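Local coordinates for regulatory protein SdiA (Escherichia coli, PDB 4LFU) that acts as a LuxR-type quorum-sensing receptor and transcription factor, binding acyl-homoserine lactone autoinducers made by other bacteria and activating transcription of the ftsQAZ cell-division genes, at residues 160-165 against 171-176; 122-125 against 129-132. One frame throughout, in Å; residues are numbered along the deposited sequence.

Interaction 1: residues 160-165 against 171-176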
ATOM      1  N   GLU A 160       6.244   9.062   8.323  1.00 27.40           N
ATOM      2  CA  GLU A 160       6.908   8.880   9.635  1.00 29.19           C
ATOM      3  C   GLU A 160       5.965   9.032  10.809  1.00 29.26           C
ATOM      4  O   GLU A 160       6.047   8.255  11.764  1.00 30.27           O
ATOM      5  CB  GLU A 160       8.108   9.822   9.802  1.00 29.53           C
ATOM      6  CG  GLU A 160       9.243   9.533   8.823  1.00 33.39           C
ATOM      7  CD  GLU A 160       9.578   8.049   8.740  1.00 38.50           C
ATOM      8  OE1 GLU A 160       9.945   7.452   9.786  1.00 42.32           O
ATOM      9  OE2 GLU A 160       9.486   7.482   7.630  1.00 41.05           O
ATOM     10  N   SER A 161       5.050  10.007  10.736  1.00 29.37           N
ATOM     11  CA  SER A 161       4.077  10.182  11.818  1.00 29.17           C
ATOM     12  C   SER A 161       3.206   8.946  11.963  1.00 28.93           C
ATOM     13  O   SER A 161       3.011   8.453  13.053  1.00 28.76           O
ATOM     14  CB  SER A 161       3.242  11.463  11.655  1.00 28.53           C
ATOM     15  OG  SER A 161       2.465  11.472  10.464  1.00 29.30           O
ATOM     16  N   LEU A 162       2.727   8.418  10.849  1.00 29.72           N
ATOM     17  CA  LEU A 162       1.861   7.254  10.887  1.00 30.27           C
ATOM     18  C   LEU A 162       2.622   5.944  11.118  1.00 30.64           C
ATOM     19  O   LEU A 162       2.065   5.020  11.699  1.00 30.38           O
ATOM     20  CB  LEU A 162       1.010   7.170   9.616  1.00 30.65           C
ATOM     21  CG  LEU A 162      -0.066   8.237   9.396  1.00 31.03           C
ATOM     22  CD1 LEU A 162      -0.557   8.236   7.969  1.00 30.13           C
ATOM     23  CD2 LEU A 162      -1.213   8.046  10.361  1.00 33.24           C
ATOM     24  N   MET A 163       3.878   5.860  10.667  1.00 31.38           N
ATOM     25  CA  MET A 163       4.748   4.717  11.055  1.00 31.79           C
ATOM     26  C   MET A 163       5.075   4.717  12.550  1.00 31.93           C
ATOM     27  O   MET A 163       4.973   3.666  13.206  1.00 32.17           O
ATOM     28  CB  MET A 163       6.020   4.634  10.203  1.00 31.92           C
ATOM     29  CG  MET A 163       5.772   4.257   8.714  1.00 34.83           C
ATOM     30  SD  MET A 163       4.703   2.821   8.382  1.00 39.10           S
ATOM     31  CE  MET A 163       5.618   1.511   9.207  1.00 39.90           C
ATOM     32  N   ALA A 164       5.420   5.891  13.103  1.00 31.89           N
ATOM     33  CA  ALA A 164       5.551   6.039  14.554  1.00 31.52           C
ATOM     34  C   ALA A 164       4.282   5.611  15.275  1.00 31.64           C
ATOM     35  O   ALA A 164       4.330   4.811  16.205  1.00 31.88           O
ATOM     36  CB  ALA A 164       5.920   7.469  14.930  1.00 31.87           C
ATOM     37  N   LEU A 165       3.134   6.129  14.856  1.00 31.93           N
ATOM     38  CA  LEU A 165       1.868   5.759  15.510  1.00 32.16           C
ATOM     39  C   LEU A 165       1.507   4.276  15.377  1.00 32.40           C
ATOM     40  O   LEU A 165       0.827   3.734  16.232  1.00 31.92           O
ATOM     41  CB  LEU A 165       0.708   6.653  15.024  1.00 31.81           C
ATOM     42  CG  LEU A 165       0.785   8.142  15.404  1.00 30.96           C
ATOM     43  CD1 LEU A 165      -0.009   8.997  14.425  1.00 30.80           C
ATOM     44  CD2 LEU A 165       0.313   8.372  16.822  1.00 29.73           C
ATOM     45  N   GLU A 171      -4.597   3.771  18.196  1.00 35.41           N
ATOM     46  CA  GLU A 171      -5.962   3.464  17.764  1.00 36.54           C
ATOM     47  C   GLU A 171      -6.308   4.141  16.427  1.00 34.94           C
ATOM     48  O   GLU A 171      -7.168   3.662  15.673  1.00 34.55           O
ATOM     49  CB  GLU A 171      -6.955   3.934  18.845  1.00 36.08           C
ATOM     50  CG  GLU A 171      -6.694   5.412  19.233  1.00 39.59           C
ATOM     51  CD  GLU A 171      -7.682   6.022  20.222  1.00 40.65           C
ATOM     52  OE1 GLU A 171      -7.414   7.167  20.651  1.00 46.60           O
ATOM     53  OE2 GLU A 171      -8.715   5.390  20.564  1.00 47.46           O
ATOM     54  N   ILE A 172      -5.634   5.259  16.156  1.00 33.80           N
ATOM     55  CA  ILE A 172      -5.849   6.029  14.945  1.00 32.32           C
ATOM     56  C   ILE A 172      -5.501   5.195  13.705  1.00 32.11           C
ATOM     57  O   ILE A 172      -6.200   5.290  12.691  1.00 31.91           O
ATOM     58  CB  ILE A 172      -5.112   7.405  14.971  1.00 32.22           C
ATOM     59  CG1 ILE A 172      -5.797   8.387  14.006  1.00 32.37           C
ATOM     60  CG2 ILE A 172      -3.582   7.255  14.748  1.00 32.10           C
ATOM     61  CD1 ILE A 172      -5.044   9.687  13.723  1.00 30.93           C
ATOM     62  N   VAL A 173      -4.463   4.360  13.810  1.00 31.10           N
ATOM     63  CA  VAL A 173      -3.950   3.597  12.672  1.00 31.36           C
ATOM     64  C   VAL A 173      -4.131   2.067  12.711  1.00 31.92           C
ATOM     65  O   VAL A 173      -3.989   1.415  11.675  1.00 31.83           O
ATOM     66  CB  VAL A 173      -2.446   3.880  12.411  1.00 31.18           C
ATOM     67  CG1 VAL A 173      -2.267   5.127  11.635  1.00 31.39           C
ATOM     68  CG2 VAL A 173      -1.653   3.936  13.714  1.00 30.81           C
ATOM     69  N   MET A 174      -4.412   1.493  13.878  1.00 32.42           N
ATOM     70  CA  MET A 174      -4.478   0.023  14.009  1.00 33.51           C
ATOM     71  C   MET A 174      -5.805  -0.614  13.570  1.00 34.30           C
ATOM     72  O   MET A 174      -6.892  -0.149  13.931  1.00 33.59           O
ATOM     73  CB  MET A 174      -4.121  -0.469  15.432  1.00 33.39           C
ATOM     74  CG  MET A 174      -2.727  -0.122  15.954  1.00 33.74           C
ATOM     75  SD  MET A 174      -1.296  -0.282  14.857  1.00 39.84           S
ATOM     76  CE  MET A 174      -1.113  -2.070  14.710  1.00 40.51           C
ATOM     77  N   THR A 175      -5.678  -1.707  12.811  1.00 35.50           N
ATOM     78  CA  THR A 175      -6.814  -2.503  12.332  1.00 36.81           C
ATOM     79  C   THR A 175      -7.061  -3.634  13.349  1.00 37.32           C
ATOM     80  O   THR A 175      -6.217  -3.843  14.211  1.00 37.18           O
ATOM     81  CB  THR A 175      -6.559  -3.031  10.884  1.00 37.06           C
ATOM     82  OG1 THR A 175      -5.225  -3.569  10.778  1.00 39.34           O
ATOM     83  CG2 THR A 175      -6.692  -1.901   9.893  1.00 36.72           C
ATOM     84  N   PRO A 176      -8.232  -4.327  13.288  1.00 38.07           N
ATOM     85  CA  PRO A 176      -8.505  -5.406  14.248  1.00 38.26           C
ATOM     86  C   PRO A 176      -7.371  -6.433  14.303  1.00 38.89           C
ATOM     87  O   PRO A 176      -6.808  -6.809  13.261  1.00 38.43           O
ATOM     88  CB  PRO A 176      -9.771  -6.061  13.686  1.00 38.34           C
ATOM     89  CG  PRO A 176     -10.459  -4.970  12.979  1.00 37.73           C
ATOM     90  CD  PRO A 176      -9.359  -4.167  12.346  1.00 37.93           C
TER

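Interaction 2: residues 122-125 against 129-132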
ATOM      1  N   TYR A 122      -1.041  12.177   1.059  1.00 28.72           N
ATOM      2  CA  TYR A 122      -1.522  10.874   1.507  1.00 29.69           C
ATOM      3  C   TYR A 122      -0.594   9.675   1.246  1.00 30.22           C
ATOM      4  O   TYR A 122       0.293   9.721   0.367  1.00 30.09           O
ATOM      5  CB  TYR A 122      -2.948  10.605   1.018  1.00 30.41           C
ATOM      6  CG  TYR A 122      -3.065   9.683  -0.159  1.00 30.96           C
ATOM      7  CD1 TYR A 122      -3.463   8.343  -0.002  1.00 32.50           C
ATOM      8  CD2 TYR A 122      -2.818  10.150  -1.429  1.00 31.44           C
ATOM      9  CE1 TYR A 122      -3.554   7.484  -1.115  1.00 31.57           C
ATOM     10  CE2 TYR A 122      -2.903   9.332  -2.520  1.00 31.79           C
ATOM     11  CZ  TYR A 122      -3.273   8.010  -2.369  1.00 32.25           C
ATOM     12  OH  TYR A 122      -3.371   7.258  -3.518  1.00 33.96           O
ATOM     13  N   LEU A 123      -0.814   8.626   2.048  1.00 29.52           N
ATOM     14  CA  LEU A 123      -0.104   7.367   1.959  1.00 30.09           C
ATOM     15  C   LEU A 123      -0.995   6.190   2.348  1.00 29.88           C
ATOM     16  O   LEU A 123      -1.736   6.243   3.355  1.00 28.93           O
ATOM     17  CB  LEU A 123       1.106   7.366   2.911  1.00 30.46           C
ATOM     18  CG  LEU A 123       2.011   6.132   2.772  1.00 32.01           C
ATOM     19  CD1 LEU A 123       2.668   6.125   1.402  1.00 33.17           C
ATOM     20  CD2 LEU A 123       3.058   6.045   3.871  1.00 30.29           C
ATOM     21  N   MET A 124      -0.890   5.115   1.573  1.00 29.53           N
ATOM     22  CA  MET A 124      -1.457   3.846   1.993  1.00 29.75           C
ATOM     23  C   MET A 124      -0.479   3.129   2.894  1.00 28.93           C
ATOM     24  O   MET A 124       0.663   2.919   2.521  1.00 28.57           O
ATOM     25  CB  MET A 124      -1.772   2.937   0.813  1.00 29.74           C
ATOM     26  CG  MET A 124      -2.209   1.556   1.306  1.00 29.03           C
ATOM     27  SD  MET A 124      -3.036   0.628   0.032  1.00 31.73           S
ATOM     28  CE  MET A 124      -1.680   0.230  -1.080  1.00 25.40           C
ATOM     29  N   LEU A 125      -0.949   2.728   4.071  1.00 28.52           N
ATOM     30  CA  LEU A 125      -0.105   2.017   5.051  1.00 28.01           C
ATOM     31  C   LEU A 125       0.016   0.491   4.800  1.00 27.48           C
ATOM     32  O   LEU A 125      -0.787  -0.082   4.044  1.00 27.22           O
ATOM     33  CB  LEU A 125      -0.592   2.331   6.471  1.00 27.56           C
ATOM     34  CG  LEU A 125      -0.642   3.837   6.751  1.00 28.36           C
ATOM     35  CD1 LEU A 125      -1.545   4.130   7.935  1.00 28.61           C
ATOM     36  CD2 LEU A 125       0.754   4.412   6.948  1.00 29.64           C
ATOM     37  N   ALA A 129      -4.681   0.801   5.523  1.00 26.13           N
ATOM     38  CA  ALA A 129      -5.351   2.021   5.961  1.00 26.90           C
ATOM     39  C   ALA A 129      -4.842   3.135   5.072  1.00 27.39           C
ATOM     40  O   ALA A 129      -3.716   3.072   4.577  1.00 27.57           O
ATOM     41  CB  ALA A 129      -5.047   2.315   7.424  1.00 26.18           C
ATOM     42  N   LEU A 130      -5.662   4.154   4.857  1.00 28.17           N
ATOM     43  CA  LEU A 130      -5.219   5.296   4.068  1.00 28.13           C
ATOM     44  C   LEU A 130      -5.067   6.472   5.003  1.00 27.14           C
ATOM     45  O   LEU A 130      -6.033   6.878   5.670  1.00 26.65           O
ATOM     46  CB  LEU A 130      -6.223   5.619   2.942  1.00 28.94           C
ATOM     47  CG  LEU A 130      -6.463   4.625   1.797  1.00 31.69           C
ATOM     48  CD1 LEU A 130      -7.520   5.206   0.887  1.00 34.84           C
ATOM     49  CD2 LEU A 130      -5.191   4.378   0.983  1.00 33.51           C
ATOM     50  N   GLY A 131      -3.852   7.003   5.064  1.00 25.65           N
ATOM     51  CA  GLY A 131      -3.562   8.132   5.919  1.00 24.16           C
ATOM     52  C   GLY A 131      -3.477   9.392   5.096  1.00 24.52           C
ATOM     53  O   GLY A 131      -2.900   9.401   3.993  1.00 23.55           O
ATOM     54  N   PHE A 132      -4.087  10.451   5.621  1.00 24.27           N
ATOM     55  CA  PHE A 132      -4.114  11.768   4.973  1.00 24.08           C
ATOM     56  C   PHE A 132      -3.586  12.825   5.945  1.00 24.47           C
ATOM     57  O   PHE A 132      -4.105  12.981   7.048  1.00 24.42           O
ATOM     58  CB  PHE A 132      -5.546  12.132   4.574  1.00 23.10           C
ATOM     59  CG  PHE A 132      -6.163  11.195   3.559  1.00 23.32           C
ATOM     60  CD1 PHE A 132      -6.125  11.503   2.205  1.00 21.65           C
ATOM     61  CD2 PHE A 132      -6.791  10.007   3.963  1.00 21.61           C
ATOM     62  CE1 PHE A 132      -6.663  10.636   1.274  1.00 22.18           C
ATOM     63  CE2 PHE A 132      -7.378   9.138   3.025  1.00 19.34           C
ATOM     64  CZ  PHE A 132      -7.305   9.447   1.693  1.00 22.15           C
TER

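Interaction 1: residues 160-165 against 171-176
Ile172 and Val173 turn their side chains onto Leu162 and Leu165, one helical turn apart near the C-terminal end of helix 147-167, and show how a linker can be seated on a helix by apolar side chains, with no hydrogen bond between the two segments. Ile172 comes first: its CG2 methyl meets Leu165 CD1 at 4.0 Å, the two branched chains crossing at a slant. The longer arm of Ile172 lies anti to the backbone N (chi1 -157°), which leaves the short CG2 branch to make this contact. The same side chain also packs on Tyr27 of helix 23-36.

Val173 follows and divides its two methyls between the two leucines. CG2 reaches the backbone side of Leu165, 3.5 Å from Leu165 O and 3.8 Å from Leu165 CB. CG1 presses on Leu162, where it stands 3.4 Å from Leu162 CD2, closer than two methyls normally come. All four of these residues are buried, and Val46 of strand 41-47 touches both Leu162 and Val173. The arrangement is that of an interdomain linker folding back on the last helix of the LuxR-type autoinducer-binding domain before running on to the helix-turn-helix domain.

Interaction 2: residues 122-125 against 129-132
Leu123 and Gly131 face each other as an antiparallel hydrogen-bonded pair, and their backbones supply two of the three hydrogen bonds in this example of a strand pair near its turn. Leu123 N donates to Gly131 O at 3.0 Å; Gly131 N returns a bond to Leu123 O at 2.8 Å. Past the strand ends Leu125 N donates to Ala129 O, also at 2.8 Å and nearly straight (173° at the hydrogen). Tyr122 CA adds a CA-H...O contact to Gly131 O at 3.2 Å.

The aromatic contact comes from the non-hydrogen-bonded pair Tyr122 and Phe132. Their rings run side by side with planes 18° apart, but offset enough that little of one ring lies over the other, the centroids 5.5 Å apart. The closer approach is Tyr122 CB to Phe132 CD1, 3.5 Å.

Aliphatic packing continues on the same face. Leu130 CD2 touches both Met124 CB, at 3.7 Å, and the edge of the Tyr122 ring, close to its plane, where CE1 is 4.1 Å away. Leu130 CG lies anti to the carbonyl carbon (chi1 -65°), from where CD2 reaches Met124. Near the turn Leu125 CD1 meets the Ala129 methyl. Phe88 adds an edge-to-face partner for Tyr122, and Met124 packs on Leu125 of the second subunit. This is a beta hairpin, 117-124 with 130-137, within the antiparallel sheet of the autoinducer-binding domain.

Interactions 1 and 2 are neighbours, their centres about 10 Å apart, and they come in series along the chain: the hairpin of interaction 2 closes before interaction 1 opens, strand 130-137 leading on to helix 147-167. They also touch directly. Leu162 packs its CD1 on Gly131 CA at 3.6 Å, so the helix rests on the sheet face where the glycine has no side chain, while Leu125 meets both Leu162 and Val173. Asn127, in the hairpin turn, hydrogen-bonds through OD1 to Ala129 N and through ND2 to Val173 O. Sheet, helix and linker thus converge at one place, so that the linker leaves the autoinducer-binding domain from a spot held against both helix and sheet.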